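Local coordinates for protein serine proteinase inhibitor 1 (Myxoma virus, PDB 6BJ5) that inhibits serine proteases as a poxviral serpin and is important for the virulence of the virus, at residues A[229-232]-A[233-237]. Numbering follows the deposited sequence.
Sequences LSLV and RFWIR
The carbonyl oxygen of S230 takes the backbone N-H of F234 at 2.8 Å (F234 N to S230 O). It belongs to a run of four i to i+4 bonds, in which L229, L231 and V232 likewise accept from R233, W235 and I236, so the first turns are regular alpha-helix. L231 O has a second neighbour: the indole of W235 lies with one face against it, CG 3.3 Å from that oxygen and the oxygen displaced toward the ring's rim. The leucine side chain continues along the same ring system. With CG anti to the backbone N (chi1 -177°), its branches reach forward over the indole, CD2 coming 3.5 Å from W235 CZ2 while CD1 lies 3.6 Å from W235 NE1. CD1 also meets F234 CD1 at 3.9 Å, so this methyl touches both aromatic side chains, F234 obliquely. V232 is more loosely engaged, its CG2 4.1 Å from CZ3 of W235. On another side of the helix R233 folds back toward the N-terminal turn: a bend at chi3 (-50°) lays one face of its guanidinium over L229 O and S230 CA, with NH2 3.5 Å from S230 CA, a packing contact without a hydrogen bond. D228 holds the start of the helix, its OD1 accepting from the backbone N of L231 and hydrogen-bonded to S230 OG. W235 ties the helix to the three-stranded antiparallel sheet of the serpin fold, where NE1 hydrogen-bonds Y198 OH, the indole meets the rings of F191 and Y198, and V200 of strand 198-204 packs against it; in the assembly, L19 and Y21 of a neighbouring subunit pack against W235 and I236, and T26 of that subunit against L229 and R233.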
ATOM      1  N   LEU A 229      -6.632  -7.943  10.385  1.00 30.09           N
ATOM      2  CA  LEU A 229      -7.521  -6.859  10.763  1.00 31.19           C
ATOM      3  C   LEU A 229      -8.042  -7.036  12.180  1.00 39.57           C
ATOM      4  O   LEU A 229      -8.337  -6.041  12.856  1.00 42.99           O
ATOM      5  CB  LEU A 229      -8.664  -6.752   9.766  1.00 41.33           C
ATOM      6  CG  LEU A 229      -8.293  -5.776   8.641  1.00 47.74           C
ATOM      7  CD1 LEU A 229      -9.407  -5.718   7.627  1.00 50.62           C
ATOM      8  CD2 LEU A 229      -7.948  -4.369   9.144  1.00 44.03           C
ATOM      9  N   SER A 230      -8.179  -8.285  12.648  1.00 42.19           N
ATOM     10  CA  SER A 230      -8.532  -8.499  14.049  1.00 48.05           C
ATOM     11  C   SER A 230      -7.458  -7.912  14.955  1.00 49.17           C
ATOM     12  O   SER A 230      -7.744  -7.109  15.855  1.00 43.28           O
ATOM     13  CB  SER A 230      -8.720  -9.996  14.332  1.00 46.94           C
ATOM     14  OG  SER A 230      -7.493 -10.641  14.653  1.00 58.40           O
ATOM     15  N   LEU A 231      -6.201  -8.244  14.674  1.00 41.97           N
ATOM     16  CA  LEU A 231      -5.115  -7.729  15.486  1.00 44.73           C
ATOM     17  C   LEU A 231      -5.105  -6.211  15.488  1.00 39.41           C
ATOM     18  O   LEU A 231      -4.889  -5.592  16.536  1.00 42.76           O
ATOM     19  CB  LEU A 231      -3.789  -8.286  14.986  1.00 35.78           C
ATOM     20  CG  LEU A 231      -2.619  -7.840  15.847  1.00 35.45           C
ATOM     21  CD1 LEU A 231      -2.863  -8.287  17.280  1.00 35.56           C
ATOM     22  CD2 LEU A 231      -1.338  -8.453  15.305  1.00 32.54           C
ATOM     23  N   VAL A 232      -5.375  -5.594  14.336  1.00 40.49           N
ATOM     24  CA  VAL A 232      -5.373  -4.133  14.253  1.00 37.32           C
ATOM     25  C   VAL A 232      -6.496  -3.537  15.089  1.00 44.66           C
ATOM     26  O   VAL A 232      -6.293  -2.555  15.812  1.00 47.18           O
ATOM     27  CB  VAL A 232      -5.447  -3.666  12.791  1.00 27.46           C
ATOM     28  CG1 VAL A 232      -5.647  -2.171  12.745  1.00 22.09           C
ATOM     29  CG2 VAL A 232      -4.173  -4.057  12.055  1.00  8.67           C
ATOM     30  N   ARG A 233      -7.708  -4.089  14.985  1.00 57.09           N
ATOM     31  CA  ARG A 233      -8.800  -3.545  15.788  1.00 50.97           C
ATOM     32  C   ARG A 233      -8.545  -3.786  17.272  1.00 50.60           C
ATOM     33  O   ARG A 233      -8.883  -2.944  18.112  1.00 43.36           O
ATOM     34  CB  ARG A 233     -10.136  -4.146  15.355  1.00 54.98           C
ATOM     35  CG  ARG A 233     -10.604  -3.773  13.932  1.00 56.51           C
ATOM     36  CD  ARG A 233     -12.017  -4.296  13.716  1.00 53.52           C
ATOM     37  NE  ARG A 233     -12.040  -5.702  14.107  1.00 62.80           N
ATOM     38  CZ  ARG A 233     -11.946  -6.729  13.270  1.00 69.65           C
ATOM     39  NH1 ARG A 233     -11.842  -6.518  11.961  1.00 64.33           N
ATOM     40  NH2 ARG A 233     -11.953  -7.972  13.750  1.00 73.16           N
ATOM     41  N   PHE A 234      -7.934  -4.930  17.602  1.00 47.16           N
ATOM     42  CA  PHE A 234      -7.489  -5.199  18.968  1.00 35.62           C
ATOM     43  C   PHE A 234      -6.567  -4.094  19.460  1.00 55.49           C
ATOM     44  O   PHE A 234      -6.796  -3.509  20.527  1.00 54.12           O
ATOM     45  CB  PHE A 234      -6.775  -6.550  18.994  1.00 39.90           C
ATOM     46  CG  PHE A 234      -6.169  -6.920  20.322  1.00 67.50           C
ATOM     47  CD1 PHE A 234      -5.191  -7.903  20.380  1.00 74.58           C
ATOM     48  CD2 PHE A 234      -6.575  -6.327  21.505  1.00 78.70           C
ATOM     49  CE1 PHE A 234      -4.621  -8.273  21.579  1.00 73.45           C
ATOM     50  CE2 PHE A 234      -5.997  -6.690  22.700  1.00 77.27           C
ATOM     51  CZ  PHE A 234      -5.026  -7.666  22.737  1.00 76.63           C
ATOM     52  N   TRP A 235      -5.527  -3.785  18.675  1.00 53.33           N
ATOM     53  CA  TRP A 235      -4.659  -2.655  18.984  1.00 43.47           C
ATOM     54  C   TRP A 235      -5.472  -1.404  19.253  1.00 38.18           C
ATOM     55  O   TRP A 235      -5.252  -0.721  20.252  1.00 37.87           O
ATOM     56  CB  TRP A 235      -3.674  -2.398  17.839  1.00 39.70           C
ATOM     57  CG  TRP A 235      -2.625  -3.437  17.678  1.00 32.38           C
ATOM     58  CD1 TRP A 235      -2.243  -4.368  18.601  1.00 23.99           C
ATOM     59  CD2 TRP A 235      -1.833  -3.676  16.508  1.00 25.43           C
ATOM     60  NE1 TRP A 235      -1.252  -5.158  18.085  1.00 32.83           N
ATOM     61  CE2 TRP A 235      -0.981  -4.760  16.800  1.00 29.64           C
ATOM     62  CE3 TRP A 235      -1.753  -3.071  15.247  1.00 27.59           C
ATOM     63  CZ2 TRP A 235      -0.048  -5.258  15.872  1.00 30.51           C
ATOM     64  CZ3 TRP A 235      -0.827  -3.579  14.309  1.00 22.40           C
ATOM     65  CH2 TRP A 235       0.008  -4.660  14.632  1.00 28.62           C
ATOM     66  N   ILE A 236      -6.429  -1.087  18.372  1.00 32.09           N
ATOM     67  CA  ILE A 236      -7.127   0.183  18.539  1.00 40.85           C
ATOM     68  C   ILE A 236      -7.963   0.185  19.812  1.00 47.08           C
ATOM     69  O   ILE A 236      -8.106   1.229  20.465  1.00 53.57           O
ATOM     70  CB  ILE A 236      -7.964   0.507  17.294  1.00 43.39           C
ATOM     71  CG1 ILE A 236      -7.023   0.807  16.121  1.00 44.23           C
ATOM     72  CG2 ILE A 236      -8.906   1.693  17.584  1.00 38.13           C
ATOM     73  CD1 ILE A 236      -7.693   0.932  14.783  1.00 48.68           C
ATOM     74  N   ARG A 237      -8.520  -0.968  20.196  1.00 42.95           N
ATOM     75  CA  ARG A 237      -9.359  -0.993  21.387  1.00 54.40           C
ATOM     76  C   ARG A 237      -8.510  -0.904  22.646  1.00 52.63           C
ATOM     77  O   ARG A 237      -8.896  -0.243  23.612  1.00 43.88           O
ATOM     78  CB  ARG A 237     -10.234  -2.253  21.433  1.00 64.70           C
ATOM     79  CG  ARG A 237     -11.257  -2.398  20.302  1.00 72.21           C
ATOM     80  CD  ARG A 237     -12.160  -3.637  20.448  1.00 66.05           C
ATOM     81  NE  ARG A 237     -11.435  -4.843  20.831  1.00 68.26           N
ATOM     82  CZ  ARG A 237     -11.234  -5.885  20.029  1.00 61.49           C
ATOM     83  NH1 ARG A 237     -11.685  -5.865  18.780  1.00 61.86           N
ATOM     84  NH2 ARG A 237     -10.561  -6.939  20.473  1.00 45.52           N
TER